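Local coordinates for protein Dot/Icm T4SS effector (Legionella pneumophila, PDB 6VVE) that acts as a Dot/Icm effector kinase activated by host inositol hexakisphosphate, probably transferring phosphate from ATP, at residues Phe26-Tyr29 and Glu34-Ala37; Thr83-Thr88 and Met93-Gly98; Asn134-Asn137 and Val141-Tyr144. All blocks are in the same frame, centred on the assembly; numbering follows the deposited sequence.

Contact 1: Phe26-Tyr29 and Glu34-Ala37; sequences FKIY and EVYA. With IHP (inositol hexakisphosphate), chain B.
The ring of Tyr-36 receives the carbonyl oxygen of Tyr-29 at its edge, near the ring plane, with CD1 of Tyr-36 4.0 Å from Tyr-29 O. The same oxygen takes the backbone N-H of Tyr-36 almost head-on, over a Tyr-36 N to Tyr-29 O distance of 2.7 Å, while Tyr-29 N returns a 3.0 Å bond to Tyr-36 O. These two bonds make Tyr-29 and Tyr-36 an antiparallel hydrogen-bonded pair, and both aromatic side chains leave the same face of the sheet. On the opposite face Ile-28, Ala-37 and Val-35 bring methyl groups together. Ile-28 forms a non-hydrogen-bonded pair with Ala-37 and spreads its branches over two residues: CD1 rests 3.7 Å from Ala-37 CB, and CG2, anti to the backbone N, meets Val-35 CG1 at 3.7 Å. The second Val-35 methyl turns from Ile-28 to the bound inositol hexakisphosphate, CG2 lying 3.6 Å from O46, a nonpolar patch in the phosphate pocket. The hairpin forms the middle of a four-stranded antiparallel sheet, with strand 12-13 beside 26-30 and strand 44-53 beside 34-41; Ile-113 of helix 102-121 packs against Ile-28 and Ala-37.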
loop_
_atom_site.group_PDB
_atom_site.type_symbol
_atom_site.label_atom_id
_atom_site.label_comp_id
_atom_site.label_asym_id
_atom_site.label_seq_id
_atom_site.Cartn_x
_atom_site.Cartn_y
_atom_site.Cartn_z
ATOM N N PHE A 26 20.142 -7.738 -2.461
ATOM C CA PHE A 26 19.658 -6.405 -2.780
ATOM C C PHE A 26 20.751 -5.368 -2.562
ATOM O O PHE A 26 21.557 -5.482 -1.630
ATOM C CB PHE A 26 18.434 -6.031 -1.924
ATOM C CG PHE A 26 17.263 -6.949 -2.099
ATOM C CD1 PHE A 26 16.376 -6.767 -3.150
ATOM C CD2 PHE A 26 17.036 -7.988 -1.213
ATOM C CE1 PHE A 26 15.293 -7.600 -3.316
ATOM C CE2 PHE A 26 15.950 -8.832 -1.375
ATOM C CZ PHE A 26 15.075 -8.635 -2.425
ATOM N N LYS A 27 20.758 -4.348 -3.426
ATOM C CA LYS A 27 21.679 -3.225 -3.325
ATOM C C LYS A 27 20.911 -1.944 -3.612
ATOM O O LYS A 27 19.934 -1.952 -4.370
ATOM C CB LYS A 27 22.852 -3.350 -4.302
ATOM C CG LYS A 27 23.770 -4.536 -4.047
ATOM C CD LYS A 27 24.653 -4.314 -2.824
ATOM C CE LYS A 27 25.569 -5.512 -2.589
ATOM N NZ LYS A 27 26.422 -5.349 -1.378
ATOM N N ILE A 28 21.377 -0.841 -3.026
ATOM C CA ILE A 28 20.792 0.478 -3.234
ATOM C C ILE A 28 21.810 1.337 -3.971
ATOM O O ILE A 28 22.967 1.452 -3.534
ATOM C CB ILE A 28 20.390 1.141 -1.906
ATOM C CG1 ILE A 28 19.462 0.230 -1.104
ATOM C CG2 ILE A 28 19.733 2.488 -2.173
ATOM C CD1 ILE A 28 18.155 -0.084 -1.787
ATOM N N TYR A 29 21.383 1.941 -5.084
ATOM C CA TYR A 29 22.256 2.760 -5.908
ATOM C C TYR A 29 21.591 4.094 -6.210
ATOM O O TYR A 29 20.382 4.151 -6.467
ATOM C CB TYR A 29 22.600 2.073 -7.240
ATOM C CG TYR A 29 23.321 0.756 -7.108
ATOM C CD1 TYR A 29 24.683 0.715 -6.836
ATOM C CD2 TYR A 29 22.648 -0.449 -7.272
ATOM C CE1 TYR A 29 25.356 -0.493 -6.728
ATOM C CE2 TYR A 29 23.308 -1.656 -7.167
ATOM C CZ TYR A 29 24.662 -1.672 -6.893
ATOM O OH TYR A 29 25.314 -2.877 -6.779
ATOM N N GLU A 34 18.505 9.595 -9.063
ATOM C CA GLU A 34 17.437 8.650 -8.768
ATOM C C GLU A 34 18.013 7.524 -7.923
ATOM O O GLU A 34 19.059 6.965 -8.263
ATOM C CB GLU A 34 16.818 8.079 -10.051
ATOM C CG GLU A 34 16.244 9.126 -10.999
ATOM C CD GLU A 34 15.044 9.847 -10.411
ATOM O OE1 GLU A 34 14.511 9.378 -9.375
ATOM O OE2 GLU A 34 14.641 10.887 -10.984
ATOM N N VAL A 35 17.336 7.195 -6.830
ATOM C CA VAL A 35 17.759 6.125 -5.930
ATOM C C VAL A 35 16.962 4.872 -6.270
ATOM O O VAL A 35 15.725 4.877 -6.204
ATOM C CB VAL A 35 17.565 6.524 -4.460
ATOM C CG1 VAL A 35 17.785 5.329 -3.546
ATOM C CG2 VAL A 35 18.512 7.658 -4.091
ATOM N N TYR A 36 17.670 3.812 -6.642
ATOM C CA TYR A 36 17.080 2.552 -7.053
ATOM C C TYR A 36 17.411 1.449 -6.054
ATOM O O TYR A 36 18.426 1.497 -5.344
ATOM C CB TYR A 36 17.587 2.114 -8.432
ATOM C CG TYR A 36 17.329 3.078 -9.562
ATOM C CD1 TYR A 36 18.214 4.115 -9.832
ATOM C CD2 TYR A 36 16.215 2.937 -10.380
ATOM C CE1 TYR A 36 17.983 4.989 -10.863
ATOM C CE2 TYR A 36 15.979 3.813 -11.421
ATOM C CZ TYR A 36 16.861 4.835 -11.658
ATOM O OH TYR A 36 16.635 5.712 -12.695
ATOM N N ALA A 37 16.545 0.436 -6.019
ATOM C CA ALA A 37 16.828 -0.831 -5.354
ATOM C C ALA A 37 16.976 -1.905 -6.421
ATOM O O ALA A 37 16.089 -2.066 -7.268
ATOM C CB ALA A 37 15.720 -1.194 -4.367
HETATM C C1 IHP B . 20.921 13.605 0.194
HETATM C C2 IHP B . 22.186 14.386 0.588
HETATM C C3 IHP B . 22.934 13.697 1.731
HETATM C C4 IHP B . 23.283 12.250 1.361
HETATM C C5 IHP B . 21.992 11.454 1.085
HETATM C C6 IHP B . 21.154 12.102 -0.016
HETATM O O11 IHP B . 20.428 14.125 -1.026
HETATM P P1 IHP B . 19.054 15.010 -1.007
HETATM O O21 IHP B . 18.166 14.581 -2.148
HETATM O O31 IHP B . 18.342 14.829 0.312
HETATM O O41 IHP B . 19.412 16.485 -1.176
HETATM O O12 IHP B . 21.784 15.672 0.993
HETATM P P2 IHP B . 22.518 16.985 0.310
HETATM O O22 IHP B . 23.398 16.543 -0.830
HETATM O O32 IHP B . 21.460 17.918 -0.207
HETATM O O42 IHP B . 23.353 17.673 1.358
HETATM O O13 IHP B . 22.091 13.674 2.848
HETATM P P3 IHP B . 22.669 14.068 4.333
HETATM O O23 IHP B . 24.041 14.707 4.201
HETATM O O33 IHP B . 21.702 15.050 4.982
HETATM O O43 IHP B . 22.767 12.830 5.198
HETATM O O14 IHP B . 23.983 11.651 2.407
HETATM P P4 IHP B . 25.379 10.861 2.027
HETATM O O24 IHP B . 26.372 11.825 1.433
HETATM O O34 IHP B . 25.071 9.791 0.993
HETATM O O44 IHP B . 25.963 10.232 3.268
HETATM O O15 IHP B . 22.328 10.161 0.684
HETATM P P5 IHP B . 21.981 8.907 1.679
HETATM O O25 IHP B . 23.043 7.837 1.525
HETATM O O35 IHP B . 21.947 9.366 3.112
HETATM O O45 IHP B . 20.627 8.347 1.299
HETATM O O16 IHP B . 19.888 11.474 -0.049
HETATM P P6 IHP B . 19.491 10.527 -1.338
HETATM O O26 IHP B . 18.133 10.931 -1.869
HETATM O O36 IHP B . 20.524 10.682 -2.427
HETATM O O46 IHP B . 19.460 9.085 -0.875
#

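Contact 2: Thr83-Thr88 and Met93-Gly98; sequences TVYEKT and MKVSRG. With ADP (adenosine-5'-diphosphate), chain C; IHP (inositol hexakisphosphate), chain B.
Val-84 and Lys-94 pair across the hairpin that follows the glycine-rich loop, an element in the N-lobe sheet of protein kinases, and both face the bound ADP. Val-84 lies against the ribose and the base, CG2 at 3.7 Å from O4' and CG1 at 3.9 Å from C8, so it forms one wall of the nucleotide pocket. Alongside it the extended chain of Lys-94 runs past the same methyl, its CG 3.9 Å from Val-84 CG2, and carries NZ to O1A of the alpha-phosphate at 2.8 Å. Asp-207 forms a salt bridge with the same amine.

Four backbone bonds hold the strands together, two between Thr-83 and Val-95 and two between Tyr-85 and Met-93, present as selenomethionine. On the face away from ADP, Val-95 CG2 sits in the plane of the Tyr-85 ring, 3.9 Å from CE2 at its edge. Farther along, Lys-87 and Thr-88 both face Lys-91 in a classic beta bulge. The Lys-87 side chain bends twice, at chi2 (60°) and chi4 (77°); it crosses the Met-93 side chain obliquely, with Lys-87 CD 4.0 Å from SE, and its NZ donates to O31 of inositol hexakisphosphate at 3.0 Å, with a weak second bond to O12.

One hairpin therefore offers a lysine to each of two phosphate ligands: Lys-94 probably neutralises and orients the nucleotide phosphates, as the corresponding lysine does in other kinases, while Lys-87 ties the inositol phosphate directly to the strand that carries Val-84, consistent with activation by that ligand.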
loop_
_atom_site.group_PDB
_atom_site.type_symbol
_atom_site.label_atom_id
_atom_site.label_comp_id
_atom_site.label_asym_id
_atom_site.label_seq_id
_atom_site.Cartn_x
_atom_site.Cartn_y
_atom_site.Cartn_z
ATOM N N THR A 83 6.600 12.597 12.737
ATOM C CA THR A 83 6.516 13.891 12.077
ATOM C C THR A 83 7.183 13.765 10.718
ATOM O O THR A 83 8.245 13.147 10.602
ATOM C CB THR A 83 7.197 14.989 12.899
ATOM O OG1 THR A 83 6.624 15.028 14.212
ATOM C CG2 THR A 83 7.020 16.347 12.229
ATOM N N VAL A 84 6.566 14.349 9.694
ATOM C CA VAL A 84 7.032 14.232 8.316
ATOM C C VAL A 84 7.531 15.591 7.853
ATOM O O VAL A 84 6.800 16.588 7.926
ATOM C CB VAL A 84 5.925 13.708 7.385
ATOM C CG1 VAL A 84 6.436 13.590 5.953
ATOM C CG2 VAL A 84 5.407 12.367 7.892
ATOM N N TYR A 85 8.773 15.629 7.375
ATOM C CA TYR A 85 9.409 16.853 6.915
ATOM C C TYR A 85 9.599 16.809 5.406
ATOM O O TYR A 85 9.502 15.752 4.770
ATOM C CB TYR A 85 10.766 17.063 7.601
ATOM C CG TYR A 85 10.703 17.100 9.113
ATOM C CD1 TYR A 85 10.321 18.254 9.787
ATOM C CD2 TYR A 85 11.033 15.982 9.867
ATOM C CE1 TYR A 85 10.269 18.292 11.165
ATOM C CE2 TYR A 85 10.980 16.010 11.246
ATOM C CZ TYR A 85 10.600 17.166 11.890
ATOM O OH TYR A 85 10.548 17.200 13.264
ATOM N N GLU A 86 9.885 17.979 4.835
ATOM C CA GLU A 86 10.205 18.103 3.416
ATOM C C GLU A 86 11.722 18.219 3.290
ATOM O O GLU A 86 12.296 19.288 3.507
ATOM C CB GLU A 86 9.502 19.302 2.793
ATOM C CG GLU A 86 9.792 19.473 1.307
ATOM C CD GLU A 86 9.130 20.700 0.714
ATOM O OE1 GLU A 86 8.109 21.152 1.271
ATOM O OE2 GLU A 86 9.636 21.211 -0.306
ATOM N N LYS A 87 12.373 17.107 2.943
ATOM C CA LYS A 87 13.815 17.131 2.717
ATOM C C LYS A 87 14.145 17.892 1.439
ATOM O O LYS A 87 15.029 18.758 1.429
ATOM C CB LYS A 87 14.356 15.700 2.656
ATOM C CG LYS A 87 15.866 15.600 2.512
ATOM C CD LYS A 87 16.581 16.261 3.680
ATOM C CE LYS A 87 18.027 15.798 3.786
ATOM N NZ LYS A 87 18.913 16.449 2.787
ATOM N N THR A 88 13.452 17.568 0.344
ATOM C CA THR A 88 13.575 18.294 -0.911
ATOM C C THR A 88 12.181 18.433 -1.511
ATOM O O THR A 88 11.193 17.937 -0.960
ATOM C CB THR A 88 14.525 17.592 -1.891
ATOM O OG1 THR A 88 13.938 16.361 -2.326
ATOM C CG2 THR A 88 15.869 17.311 -1.229
HETATM N N MSE A 93 10.505 13.047 4.479
HETATM C CA MSE A 93 11.360 12.481 5.516
HETATM C C MSE A 93 10.595 12.374 6.838
HETATM O O MSE A 93 10.220 13.384 7.436
HETATM C CB MSE A 93 12.604 13.353 5.689
HETATM C CG MSE A 93 13.653 12.831 6.661
HETATM SE SE MSE A 93 15.147 14.022 6.679
HETATM C CE MSE A 93 16.523 13.084 7.588
ATOM N N LYS A 94 10.372 11.144 7.290
ATOM C CA LYS A 94 9.555 10.874 8.468
ATOM C C LYS A 94 10.435 10.445 9.635
ATOM O O LYS A 94 11.304 9.580 9.483
ATOM C CB LYS A 94 8.513 9.793 8.167
ATOM C CG LYS A 94 7.585 9.469 9.326
ATOM C CD LYS A 94 6.370 8.684 8.844
ATOM C CE LYS A 94 5.497 8.240 10.010
ATOM N NZ LYS A 94 4.270 7.527 9.533
ATOM N N VAL A 95 10.205 11.052 10.793
ATOM C CA VAL A 95 10.906 10.720 12.028
ATOM C C VAL A 95 9.893 10.058 12.952
ATOM O O VAL A 95 8.986 10.724 13.472
ATOM C CB VAL A 95 11.530 11.961 12.682
ATOM C CG1 VAL A 95 12.072 11.620 14.064
ATOM C CG2 VAL A 95 12.627 12.528 11.802
ATOM N N SER A 96 10.041 8.755 13.161
ATOM C CA SER A 96 9.115 8.019 14.005
ATOM C C SER A 96 9.491 8.165 15.477
ATOM O O SER A 96 10.633 8.465 15.831
ATOM C CB SER A 96 9.093 6.543 13.621
ATOM O OG SER A 96 8.331 5.791 14.545
ATOM N N ARG A 97 8.499 7.945 16.338
ATOM C CA ARG A 97 8.676 8.040 17.780
ATOM C C ARG A 97 9.185 6.748 18.407
ATOM O O ARG A 97 9.389 6.707 19.626
ATOM C CB ARG A 97 7.351 8.440 18.446
ATOM C CG ARG A 97 6.963 9.897 18.238
ATOM C CD ARG A 97 5.611 10.227 18.880
ATOM N NE ARG A 97 5.565 9.877 20.297
ATOM C CZ ARG A 97 4.893 8.841 20.799
ATOM N NH1 ARG A 97 4.188 8.040 20.005
ATOM N NH2 ARG A 97 4.920 8.610 22.104
ATOM N N GLY A 98 9.398 5.696 17.611
ATOM C CA GLY A 98 9.823 4.427 18.153
ATOM C C GLY A 98 11.331 4.308 18.304
ATOM O O GLY A 98 12.102 5.061 17.711
HETATM P PB ADP C . -0.455 9.072 10.097
HETATM O O1B ADP C . -1.755 8.473 9.599
HETATM O O2B ADP C . -0.576 10.518 10.502
HETATM O O3B ADP C . 0.302 8.204 11.087
HETATM P PA ADP C . 1.892 9.862 8.703
HETATM O O1A ADP C . 2.757 9.052 7.773
HETATM O O2A ADP C . 2.371 10.153 10.100
HETATM O O3A ADP C . 0.483 9.087 8.780
HETATM O "O5'" ADP C . 1.594 11.250 7.963
HETATM C "C5'" ADP C . 1.121 12.388 8.663
HETATM C "C4'" ADP C . 0.912 13.522 7.693
HETATM O "O4'" ADP C . 2.138 13.891 7.031
HETATM C "C3'" ADP C . -0.107 13.191 6.576
HETATM O "O3'" ADP C . -1.433 13.493 6.919
HETATM C "C2'" ADP C . 0.400 14.048 5.396
HETATM O "O2'" ADP C . -0.248 15.306 5.391
HETATM C "C1'" ADP C . 1.908 14.217 5.655
HETATM N N9 ADP C . 2.624 13.287 4.758
HETATM C C8 ADP C . 2.956 12.014 5.065
HETATM N N7 ADP C . 3.594 11.421 4.023
HETATM C C5 ADP C . 3.671 12.330 3.036
HETATM C C6 ADP C . 4.222 12.358 1.668
HETATM N N6 ADP C . 4.831 11.269 1.163
HETATM N N1 ADP C . 4.102 13.505 0.951
HETATM C C2 ADP C . 3.493 14.602 1.458
HETATM N N3 ADP C . 2.973 14.636 2.699
HETATM C C4 ADP C . 3.032 13.557 3.521
HETATM C C1 IHP B . 20.921 13.605 0.194
HETATM C C2 IHP B . 22.186 14.386 0.588
HETATM C C3 IHP B . 22.934 13.697 1.731
HETATM C C4 IHP B . 23.283 12.250 1.361
HETATM C C5 IHP B . 21.992 11.454 1.085
HETATM C C6 IHP B . 21.154 12.102 -0.016
HETATM O O11 IHP B . 20.428 14.125 -1.026
HETATM P P1 IHP B . 19.054 15.010 -1.007
HETATM O O21 IHP B . 18.166 14.581 -2.148
HETATM O O31 IHP B . 18.342 14.829 0.312
HETATM O O41 IHP B . 19.412 16.485 -1.176
HETATM O O12 IHP B . 21.784 15.672 0.993
HETATM P P2 IHP B . 22.518 16.985 0.310
HETATM O O22 IHP B . 23.398 16.543 -0.830
HETATM O O32 IHP B . 21.460 17.918 -0.207
HETATM O O42 IHP B . 23.353 17.673 1.358
HETATM O O13 IHP B . 22.091 13.674 2.848
HETATM P P3 IHP B . 22.669 14.068 4.333
HETATM O O23 IHP B . 24.041 14.707 4.201
HETATM O O33 IHP B . 21.702 15.050 4.982
HETATM O O43 IHP B . 22.767 12.830 5.198
HETATM O O14 IHP B . 23.983 11.651 2.407
HETATM P P4 IHP B . 25.379 10.861 2.027
HETATM O O24 IHP B . 26.372 11.825 1.433
HETATM O O34 IHP B . 25.071 9.791 0.993
HETATM O O44 IHP B . 25.963 10.232 3.268
HETATM O O15 IHP B . 22.328 10.161 0.684
HETATM P P5 IHP B . 21.981 8.907 1.679
HETATM O O25 IHP B . 23.043 7.837 1.525
HETATM O O35 IHP B . 21.947 9.366 3.112
HETATM O O45 IHP B . 20.627 8.347 1.299
HETATM O O16 IHP B . 19.888 11.474 -0.049
HETATM P P6 IHP B . 19.491 10.527 -1.338
HETATM O O26 IHP B . 18.133 10.931 -1.869
HETATM O O36 IHP B . 20.524 10.682 -2.427
HETATM O O46 IHP B . 19.460 9.085 -0.875
#

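Contact 3: Asn134-Asn137 and Val141-Tyr144. With IHP (inositol hexakisphosphate), chain B.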
loop_
_atom_site.group_PDB
_atom_site.type_symbol
_atom_site.label_atom_id
_atom_site.label_comp_id
_atom_site.label_asym_id
_atom_site.label_seq_id
_atom_site.Cartn_x
_atom_site.Cartn_y
_atom_site.Cartn_z
ATOM N N ASN A 134 16.655 5.144 6.663
ATOM C CA ASN A 134 18.078 5.453 6.674
ATOM C C ASN A 134 18.634 5.163 8.061
ATOM O O ASN A 134 18.126 5.682 9.066
ATOM C CB ASN A 134 18.307 6.912 6.291
ATOM C CG ASN A 134 19.767 7.211 6.004
ATOM O OD1 ASN A 134 20.614 7.170 6.902
ATOM N ND2 ASN A 134 20.069 7.520 4.747
ATOM N N ILE A 135 19.682 4.342 8.117
ATOM C CA ILE A 135 20.165 3.825 9.390
ATOM C C ILE A 135 21.667 4.016 9.548
ATOM O O ILE A 135 22.301 3.347 10.375
ATOM C CB ILE A 135 19.801 2.329 9.525
ATOM C CG1 ILE A 135 20.506 1.532 8.417
ATOM C CG2 ILE A 135 18.303 2.139 9.456
ATOM C CD1 ILE A 135 20.120 0.081 8.358
ATOM N N LYS A 136 22.249 4.929 8.771
ATOM C CA LYS A 136 23.691 5.142 8.882
ATOM C C LYS A 136 24.049 5.705 10.255
ATOM O O LYS A 136 25.173 5.525 10.730
ATOM C CB LYS A 136 24.191 6.057 7.766
ATOM C CG LYS A 136 23.667 7.486 7.789
ATOM C CD LYS A 136 23.908 8.147 6.435
ATOM C CE LYS A 136 23.465 9.605 6.433
ATOM N NZ LYS A 136 23.687 10.252 5.107
ATOM N N ASN A 137 23.109 6.389 10.911
ATOM C CA ASN A 137 23.207 6.737 12.330
ATOM C C ASN A 137 22.073 6.006 13.044
ATOM O O ASN A 137 20.897 6.337 12.850
ATOM C CB ASN A 137 23.110 8.248 12.550
ATOM C CG ASN A 137 23.290 8.640 14.013
ATOM O OD1 ASN A 137 22.988 7.862 14.923
ATOM N ND2 ASN A 137 23.780 9.855 14.245
ATOM N N VAL A 141 17.531 7.831 12.959
ATOM C CA VAL A 141 16.897 7.038 11.915
ATOM C C VAL A 141 15.711 7.811 11.360
ATOM O O VAL A 141 15.000 8.499 12.098
ATOM C CB VAL A 141 16.467 5.664 12.466
ATOM C CG1 VAL A 141 15.781 4.842 11.385
ATOM C CG2 VAL A 141 17.673 4.922 13.031
ATOM N N TYR A 142 15.494 7.694 10.053
ATOM C CA TYR A 142 14.411 8.410 9.395
ATOM C C TYR A 142 14.061 7.698 8.101
ATOM O O TYR A 142 14.869 6.948 7.548
ATOM C CB TYR A 142 14.790 9.870 9.119
ATOM C CG TYR A 142 16.165 10.045 8.529
ATOM C CD1 TYR A 142 16.383 9.897 7.164
ATOM C CD2 TYR A 142 17.247 10.371 9.333
ATOM C CE1 TYR A 142 17.643 10.062 6.621
ATOM C CE2 TYR A 142 18.512 10.542 8.794
ATOM C CZ TYR A 142 18.704 10.385 7.442
ATOM O OH TYR A 142 19.961 10.559 6.902
ATOM N N PHE A 143 12.844 7.960 7.622
ATOM C CA PHE A 143 12.244 7.237 6.505
ATOM C C PHE A 143 12.157 8.171 5.306
ATOM O O PHE A 143 11.377 9.128 5.321
ATOM C CB PHE A 143 10.864 6.707 6.901
ATOM C CG PHE A 143 10.257 5.754 5.911
ATOM C CD1 PHE A 143 10.687 4.436 5.845
ATOM C CD2 PHE A 143 9.245 6.167 5.060
ATOM C CE1 PHE A 143 10.128 3.555 4.935
ATOM C CE2 PHE A 143 8.684 5.292 4.153
ATOM C CZ PHE A 143 9.124 3.987 4.087
ATOM N N TYR A 144 12.948 7.885 4.270
ATOM C CA TYR A 144 12.878 8.641 3.027
ATOM C C TYR A 144 11.766 8.082 2.146
ATOM O O TYR A 144 11.542 6.867 2.099
ATOM C CB TYR A 144 14.199 8.579 2.264
ATOM C CG TYR A 144 15.259 9.578 2.676
ATOM C CD1 TYR A 144 14.922 10.814 3.218
ATOM C CD2 TYR A 144 16.606 9.288 2.501
ATOM C CE1 TYR A 144 15.894 11.729 3.583
ATOM C CE2 TYR A 144 17.591 10.199 2.863
ATOM C CZ TYR A 144 17.227 11.415 3.405
ATOM O OH TYR A 144 18.201 12.317 3.762
HETATM C C1 IHP B . 20.921 13.605 0.194
HETATM C C2 IHP B . 22.186 14.386 0.588
HETATM C C3 IHP B . 22.934 13.697 1.731
HETATM C C4 IHP B . 23.283 12.250 1.361
HETATM C C5 IHP B . 21.992 11.454 1.085
HETATM C C6 IHP B . 21.154 12.102 -0.016
HETATM O O11 IHP B . 20.428 14.125 -1.026
HETATM P P1 IHP B . 19.054 15.010 -1.007
HETATM O O21 IHP B . 18.166 14.581 -2.148
HETATM O O31 IHP B . 18.342 14.829 0.312
HETATM O O41 IHP B . 19.412 16.485 -1.176
HETATM O O12 IHP B . 21.784 15.672 0.993
HETATM P P2 IHP B . 22.518 16.985 0.310
HETATM O O22 IHP B . 23.398 16.543 -0.830
HETATM O O32 IHP B . 21.460 17.918 -0.207
HETATM O O42 IHP B . 23.353 17.673 1.358
HETATM O O13 IHP B . 22.091 13.674 2.848
HETATM P P3 IHP B . 22.669 14.068 4.333
HETATM O O23 IHP B . 24.041 14.707 4.201
HETATM O O33 IHP B . 21.702 15.050 4.982
HETATM O O43 IHP B . 22.767 12.830 5.198
HETATM O O14 IHP B . 23.983 11.651 2.407
HETATM P P4 IHP B . 25.379 10.861 2.027
HETATM O O24 IHP B . 26.372 11.825 1.433
HETATM O O34 IHP B . 25.071 9.791 0.993
HETATM O O44 IHP B . 25.963 10.232 3.268
HETATM O O15 IHP B . 22.328 10.161 0.684
HETATM P P5 IHP B . 21.981 8.907 1.679
HETATM O O25 IHP B . 23.043 7.837 1.525
HETATM O O35 IHP B . 21.947 9.366 3.112
HETATM O O45 IHP B . 20.627 8.347 1.299
HETATM O O16 IHP B . 19.888 11.474 -0.049
HETATM P P6 IHP B . 19.491 10.527 -1.338
HETATM O O26 IHP B . 18.133 10.931 -1.869
HETATM O O36 IHP B . 20.524 10.682 -2.427
HETATM O O46 IHP B . 19.460 9.085 -0.875
HETATM O O HOH W 1 20.659 11.050 4.569
#
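The side chains of Asn-134 and Tyr-142 lie side by side, pointing the same way, their amide and ring planes 19° apart. The tightest point is Asn-134 CB against Tyr-142 CE1, at 3.2 Å. Behind it the backbones form an antiparallel hydrogen-bonded pair: Asn-134 N reaches Tyr-142 O at 2.7 Å, whereas the return bond from Tyr-142 N is weak. Tyr-142 CG sits between the backbone N and the carbonyl carbon (chi1 46°), which brings the ring alongside Asn-134; its CE1 stands 3.5 Å above one face of Tyr-144, offset toward the rim.

The contact lies where strand 132-134, at the margin of the five-stranded antiparallel sheet, turns back through a short loop into strand 142-146. Asn-134, Lys-136, Tyr-142 and Tyr-144 line the inositol hexakisphosphate pocket. Within the two segments Lys-136 makes most of the bonds to the ligand. Extended beyond CG, its chain carries NZ to three phosphate oxygens on three different groups, O43 (2.7 Å from Lys-136 NZ), O35 and O44. Asn-134 ND2 adds a weak bond to O35, and the backbone N of Lys-136 donates weakly to Asn-134 OD1, which may help fix the turn of the amide. A water completes the cluster, lying within hydrogen-bonding distance of the hydroxyls of Tyr-142 and Tyr-144 and of phosphate oxygens O35 and O43, while accepting from Lys-136 NZ.

Toward the turn the contact is looser. Val-141 CG1 stands 4.2 Å from Ile-135 CG2, and Asn-137 is exposed to solvent, its OD1 bonded to the backbone N of Glu-139. A closer touch persists even here, with Val-141 CG2 3.5 Å from the carbonyl oxygen of Asn-137.

From the N terminus the chain first closes the hairpin of contact 1, in the four-stranded sheet. It then passes through strand 44-53 and a disordered segment before contact 2 closes the hairpin of strands 82-88 and 91-96. Helix 102-121 follows, packing against contact 1 on its way to contact 3, which closes the short loop before strand 142-146. The three loops lie in series; none encloses or crosses another. Contacts 2 and 3 meet directly, because strands 91-96 and 142-146 are neighbours: Lys-94 O is 2.9 Å from Phe-143 N. Contact 1 touches neither, yet inositol hexakisphosphate reaches all three and so joins the two sheets.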